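Local coordinates for protein guanine nucleotide exchange factor p115rhogef (Homo sapiens, PDB 1IAP) that probably activates Rho GTPases by nucleotide exchange, with an N-terminal RGS-like domain that probably engages G protein alpha subunits, at residues V11-Q23 with A180-T192. Residues are numbered along the deposited sequence; the frame is centred on the assembly and turned at random.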
loop_
_atom_site.group_PDB
_atom_site.type_symbol
_atom_site.label_atom_id
_atom_site.label_comp_id
_atom_site.label_asym_id
_atom_site.label_seq_id
_atom_site.Cartn_x
_atom_site.Cartn_y
_atom_site.Cartn_z
ATOM N N VAL A 11 2.835 -8.653 -5.600
ATOM C CA VAL A 11 3.650 -7.448 -5.410
ATOM C C VAL A 11 3.776 -6.968 -3.958
ATOM O O VAL A 11 4.796 -6.389 -3.580
ATOM C CB VAL A 11 3.146 -6.275 -6.302
ATOM C CG1 VAL A 11 1.864 -5.662 -5.740
ATOM C CG2 VAL A 11 4.236 -5.225 -6.461
ATOM N N LYS A 12 2.771 -7.259 -3.134
ATOM C CA LYS A 12 2.770 -6.822 -1.738
ATOM C C LYS A 12 3.970 -7.309 -0.923
ATOM O O LYS A 12 4.292 -6.724 0.107
ATOM C CB LYS A 12 1.471 -7.256 -1.045
ATOM C CG LYS A 12 1.399 -8.748 -0.763
ATOM C CD LYS A 12 0.142 -9.136 0.001
ATOM C CE LYS A 12 0.232 -10.589 0.450
ATOM N NZ LYS A 12 -1.004 -11.058 1.130
ATOM N N ARG A 13 4.626 -8.367 -1.397
ATOM C CA ARG A 13 5.779 -8.956 -0.717
ATOM C C ARG A 13 7.130 -8.559 -1.309
ATOM O O ARG A 13 8.174 -8.893 -0.749
ATOM C CB ARG A 13 5.662 -10.482 -0.741
ATOM C CG ARG A 13 4.307 -11.000 -0.302
ATOM C CD ARG A 13 4.198 -12.506 -0.448
ATOM N NE ARG A 13 2.860 -12.984 -0.108
ATOM C CZ ARG A 13 2.396 -14.195 -0.402
ATOM N NH1 ARG A 13 3.165 -15.065 -1.043
ATOM N NH2 ARG A 13 1.157 -14.532 -0.070
ATOM N N ARG A 14 7.114 -7.861 -2.442
ATOM C CA ARG A 14 8.344 -7.443 -3.121
ATOM C C ARG A 14 8.492 -5.929 -2.969
ATOM O O ARG A 14 7.976 -5.157 -3.778
ATOM C CB ARG A 14 8.263 -7.839 -4.594
ATOM C CG ARG A 14 7.689 -9.252 -4.816
ATOM C CD ARG A 14 8.754 -10.335 -4.981
ATOM N NE ARG A 14 9.662 -10.466 -3.842
ATOM C CZ ARG A 14 9.414 -11.192 -2.754
ATOM N NH1 ARG A 14 8.274 -11.861 -2.637
ATOM N NH2 ARG A 14 10.324 -11.275 -1.794
ATOM N N PRO A 15 9.259 -5.494 -1.956
ATOM C CA PRO A 15 9.500 -4.081 -1.644
ATOM C C PRO A 15 9.954 -3.156 -2.766
ATOM O O PRO A 15 9.424 -2.054 -2.896
ATOM C CB PRO A 15 10.498 -4.150 -0.480
ATOM C CG PRO A 15 11.231 -5.427 -0.732
ATOM C CD PRO A 15 10.148 -6.368 -1.163
ATOM N N ALA A 16 10.914 -3.591 -3.578
ATOM C CA ALA A 16 11.408 -2.764 -4.679
ATOM C C ALA A 16 10.356 -2.633 -5.778
ATOM O O ALA A 16 10.088 -1.538 -6.273
ATOM C CB ALA A 16 12.691 -3.348 -5.247
ATOM N N HIS A 17 9.761 -3.761 -6.149
ATOM C CA HIS A 17 8.732 -3.779 -7.180
ATOM C C HIS A 17 7.523 -2.979 -6.719
ATOM O O HIS A 17 6.974 -2.189 -7.485
ATOM C CB HIS A 17 8.375 -5.223 -7.540
ATOM C CG HIS A 17 9.548 -5.995 -8.061
ATOM N ND1 HIS A 17 9.678 -6.349 -9.387
ATOM C CD2 HIS A 17 10.699 -6.374 -7.455
ATOM C CE1 HIS A 17 10.863 -6.902 -9.576
ATOM N NE2 HIS A 17 11.502 -6.928 -8.419
ATOM N N LEU A 18 7.195 -3.095 -5.433
ATOM C CA LEU A 18 6.078 -2.358 -4.857
ATOM C C LEU A 18 6.341 -0.847 -4.874
ATOM O O LEU A 18 5.443 -0.069 -5.191
ATOM C CB LEU A 18 5.785 -2.854 -3.433
ATOM C CG LEU A 18 4.533 -2.280 -2.772
ATOM C CD1 LEU A 18 3.306 -2.553 -3.647
ATOM C CD2 LEU A 18 4.355 -2.901 -1.396
ATOM N N MET A 19 7.564 -0.430 -4.541
ATOM C CA MET A 19 7.916 0.991 -4.570
ATOM C C MET A 19 7.733 1.594 -5.970
ATOM O O MET A 19 7.288 2.731 -6.099
ATOM C CB MET A 19 9.357 1.229 -4.096
ATOM C CG MET A 19 9.534 1.282 -2.577
ATOM S SD MET A 19 8.428 2.484 -1.779
ATOM C CE MET A 19 8.774 3.972 -2.716
ATOM N N ALA A 20 8.113 0.852 -7.008
ATOM C CA ALA A 20 7.971 1.336 -8.382
ATOM C C ALA A 20 6.486 1.521 -8.687
ATOM O O ALA A 20 6.075 2.546 -9.233
ATOM C CB ALA A 20 8.609 0.340 -9.375
ATOM N N LEU A 21 5.684 0.540 -8.286
ATOM C CA LEU A 21 4.240 0.586 -8.497
ATOM C C LEU A 21 3.645 1.771 -7.743
ATOM O O LEU A 21 2.823 2.506 -8.286
ATOM C CB LEU A 21 3.592 -0.717 -8.018
ATOM C CG LEU A 21 2.063 -0.773 -7.976
ATOM C CD1 LEU A 21 1.490 -0.646 -9.385
ATOM C CD2 LEU A 21 1.616 -2.082 -7.331
ATOM N N LEU A 22 4.075 1.953 -6.494
ATOM C CA LEU A 22 3.592 3.042 -5.660
ATOM C C LEU A 22 3.889 4.394 -6.286
ATOM O O LEU A 22 3.021 5.262 -6.315
ATOM C CB LEU A 22 4.220 2.972 -4.258
ATOM C CG LEU A 22 3.430 2.478 -3.037
ATOM C CD1 LEU A 22 1.982 2.162 -3.356
ATOM C CD2 LEU A 22 4.120 1.281 -2.431
ATOM N N GLN A 23 5.116 4.583 -6.770
ATOM C CA GLN A 23 5.474 5.855 -7.392
ATOM C C GLN A 23 4.600 6.120 -8.608
ATOM O O GLN A 23 4.159 7.246 -8.825
ATOM C CB GLN A 23 6.950 5.901 -7.790
ATOM C CG GLN A 23 7.319 7.213 -8.485
ATOM C CD GLN A 23 8.801 7.387 -8.691
ATOM O OE1 GLN A 23 9.243 7.927 -9.709
ATOM N NE2 GLN A 23 9.584 6.957 -7.713
ATOM N N ALA A 180 1.993 6.783 4.746
ATOM C CA ALA A 180 1.355 5.507 4.459
ATOM C C ALA A 180 2.326 4.508 3.845
ATOM O O ALA A 180 2.367 3.340 4.250
ATOM C CB ALA A 180 0.154 5.715 3.541
ATOM N N ILE A 181 3.100 4.957 2.858
ATOM C CA ILE A 181 4.073 4.073 2.219
ATOM C C ILE A 181 5.156 3.723 3.241
ATOM O O ILE A 181 5.538 2.563 3.373
ATOM C CB ILE A 181 4.694 4.731 0.956
ATOM C CG1 ILE A 181 3.624 4.847 -0.134
ATOM C CG2 ILE A 181 5.863 3.906 0.440
ATOM C CD1 ILE A 181 4.005 5.747 -1.296
ATOM N N GLY A 182 5.583 4.718 4.011
ATOM C CA GLY A 182 6.601 4.490 5.022
ATOM C C GLY A 182 6.191 3.415 6.011
ATOM O O GLY A 182 6.970 2.511 6.325
ATOM N N LEU A 183 4.939 3.481 6.457
ATOM C CA LEU A 183 4.411 2.522 7.416
ATOM C C LEU A 183 4.469 1.092 6.896
ATOM O O LEU A 183 4.951 0.190 7.585
ATOM C CB LEU A 183 2.970 2.887 7.797
ATOM C CG LEU A 183 2.324 2.084 8.931
ATOM C CD1 LEU A 183 3.088 2.326 10.226
ATOM C CD2 LEU A 183 0.872 2.503 9.092
ATOM N N TYR A 184 4.017 0.889 5.665
ATOM C CA TYR A 184 4.012 -0.442 5.084
ATOM C C TYR A 184 5.412 -0.963 4.751
ATOM O O TYR A 184 5.685 -2.155 4.901
ATOM C CB TYR A 184 3.116 -0.492 3.840
ATOM C CG TYR A 184 2.928 -1.899 3.327
ATOM C CD1 TYR A 184 2.027 -2.768 3.943
ATOM C CD2 TYR A 184 3.683 -2.382 2.265
ATOM C CE1 TYR A 184 1.890 -4.089 3.516
ATOM C CE2 TYR A 184 3.550 -3.701 1.829
ATOM C CZ TYR A 184 2.653 -4.543 2.459
ATOM O OH TYR A 184 2.516 -5.839 2.028
ATOM N N MET A 185 6.286 -0.081 4.274
ATOM C CA MET A 185 7.652 -0.482 3.934
ATOM C C MET A 185 8.387 -0.967 5.185
ATOM O O MET A 185 9.143 -1.932 5.139
ATOM C CB MET A 185 8.411 0.678 3.279
ATOM C CG MET A 185 8.086 0.880 1.797
ATOM S SD MET A 185 8.596 -0.562 0.779
ATOM C CE MET A 185 7.164 -0.716 -0.329
ATOM N N ARG A 186 8.131 -0.304 6.305
ATOM C CA ARG A 186 8.739 -0.664 7.585
ATOM C C ARG A 186 8.300 -2.088 7.946
ATOM O O ARG A 186 9.067 -2.862 8.516
ATOM C CB ARG A 186 8.268 0.327 8.643
ATOM C CG ARG A 186 9.080 0.375 9.913
ATOM C CD ARG A 186 8.665 1.598 10.714
ATOM N NE ARG A 186 8.808 2.816 9.917
ATOM C CZ ARG A 186 7.882 3.765 9.801
ATOM N NH1 ARG A 186 6.719 3.658 10.435
ATOM N NH2 ARG A 186 8.117 4.820 9.033
ATOM N N HIS A 187 7.077 -2.434 7.545
ATOM C CA HIS A 187 6.505 -3.757 7.781
ATOM C C HIS A 187 7.248 -4.817 6.958
ATOM O O HIS A 187 7.293 -5.988 7.331
ATOM C CB HIS A 187 5.018 -3.745 7.410
ATOM C CG HIS A 187 4.333 -5.063 7.587
ATOM N ND1 HIS A 187 4.042 -5.897 6.530
ATOM C CD2 HIS A 187 3.869 -5.685 8.696
ATOM C CE1 HIS A 187 3.427 -6.975 6.980
ATOM N NE2 HIS A 187 3.310 -6.871 8.291
ATOM N N LEU A 188 7.820 -4.400 5.831
ATOM C CA LEU A 188 8.570 -5.312 4.975
ATOM C C LEU A 188 10.055 -5.324 5.341
ATOM O O LEU A 188 10.860 -5.947 4.655
ATOM C CB LEU A 188 8.406 -4.930 3.500
ATOM C CG LEU A 188 6.991 -4.949 2.917
ATOM C CD1 LEU A 188 7.042 -4.533 1.450
ATOM C CD2 LEU A 188 6.374 -6.340 3.066
ATOM N N GLY A 189 10.410 -4.626 6.418
ATOM C CA GLY A 189 11.798 -4.578 6.850
ATOM C C GLY A 189 12.607 -3.489 6.167
ATOM O O GLY A 189 13.827 -3.411 6.336
ATOM N N VAL A 190 11.927 -2.643 5.397
ATOM C CA VAL A 190 12.586 -1.559 4.681
ATOM C C VAL A 190 12.753 -0.362 5.606
ATOM O O VAL A 190 11.775 0.252 6.037
ATOM C CB VAL A 190 11.792 -1.164 3.413
ATOM C CG1 VAL A 190 12.427 0.039 2.718
ATOM C CG2 VAL A 190 11.730 -2.346 2.457
ATOM N N ARG A 191 14.008 -0.051 5.913
ATOM C CA ARG A 191 14.341 1.060 6.796
ATOM C C ARG A 191 14.021 2.411 6.175
ATOM O O ARG A 191 14.335 2.669 5.013
ATOM C CB ARG A 191 15.818 0.996 7.188
ATOM C CG ARG A 191 16.217 -0.327 7.815
ATOM C CD ARG A 191 17.695 -0.371 8.149
ATOM N NE ARG A 191 18.115 -1.720 8.521
ATOM C CZ ARG A 191 18.701 -2.580 7.692
ATOM N NH1 ARG A 191 18.944 -2.238 6.434
ATOM N NH2 ARG A 191 19.040 -3.789 8.120
ATOM N N THR A 192 13.373 3.261 6.963
ATOM C CA THR A 192 12.992 4.599 6.526
ATOM C C THR A 192 14.064 5.622 6.911
ATOM O O THR A 192 14.405 5.704 8.114
ATOM C CB THR A 192 11.629 5.005 7.134
ATOM O OG1 THR A 192 10.616 4.110 6.655
ATOM C CG2 THR A 192 11.263 6.440 6.759
#
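Lys12 and Tyr184 share a hydrogen bond that ties the type I turn from Val11 to Arg14 to helix 171-187 of an all-helical RGS-like domain; helix 15-28, which follows the turn, packs antiparallel to that helix, the axes of segments 15-23 and 180-187 running at 169° with a closest approach of 11.2 Å. Tyr184 OH donates to the backbone Lys12 O at 2.8 Å; this oxygen lies at the edge of the ring, and the hydroxyl is tilted 34° from the carbonyl plane. The ammonium of Lys12 leads away to a salt bridge with Asp41. With Tyr184 CG opposite the backbone N (chi1 -172°), the ring reaches across to the turn. A phenylalanine here would keep the ring but would probably leave Lys12 O without this donor and the turn less firmly tied to the C-terminal helix. Next, Pro15 CB packs 3.7 Å from Val190 CG2 and 4.0 Å from Leu188 CD1. Val190 is placed by a Schellman motif, with Gly189 (positive phi) as C-prime and bonds from Val190 N to Met185 O and Gly189 N to Arg186 O. Leu18 CD2 comes within 3.4 Å of Tyr184 CE2, the side chains crossing nearly at right angles. Met185 is a knob among Pro15, Leu18, Met19 and Leu22, its bent chain carrying CE to 3.7 Å from Leu18 CD2. Met19 SD touches both Met185 CE and Ile181 CG2. Leu22 and Ile181 run alongside each other, pointing opposite ways, with Leu22 CG 3.7 Å from Ile181 CD1.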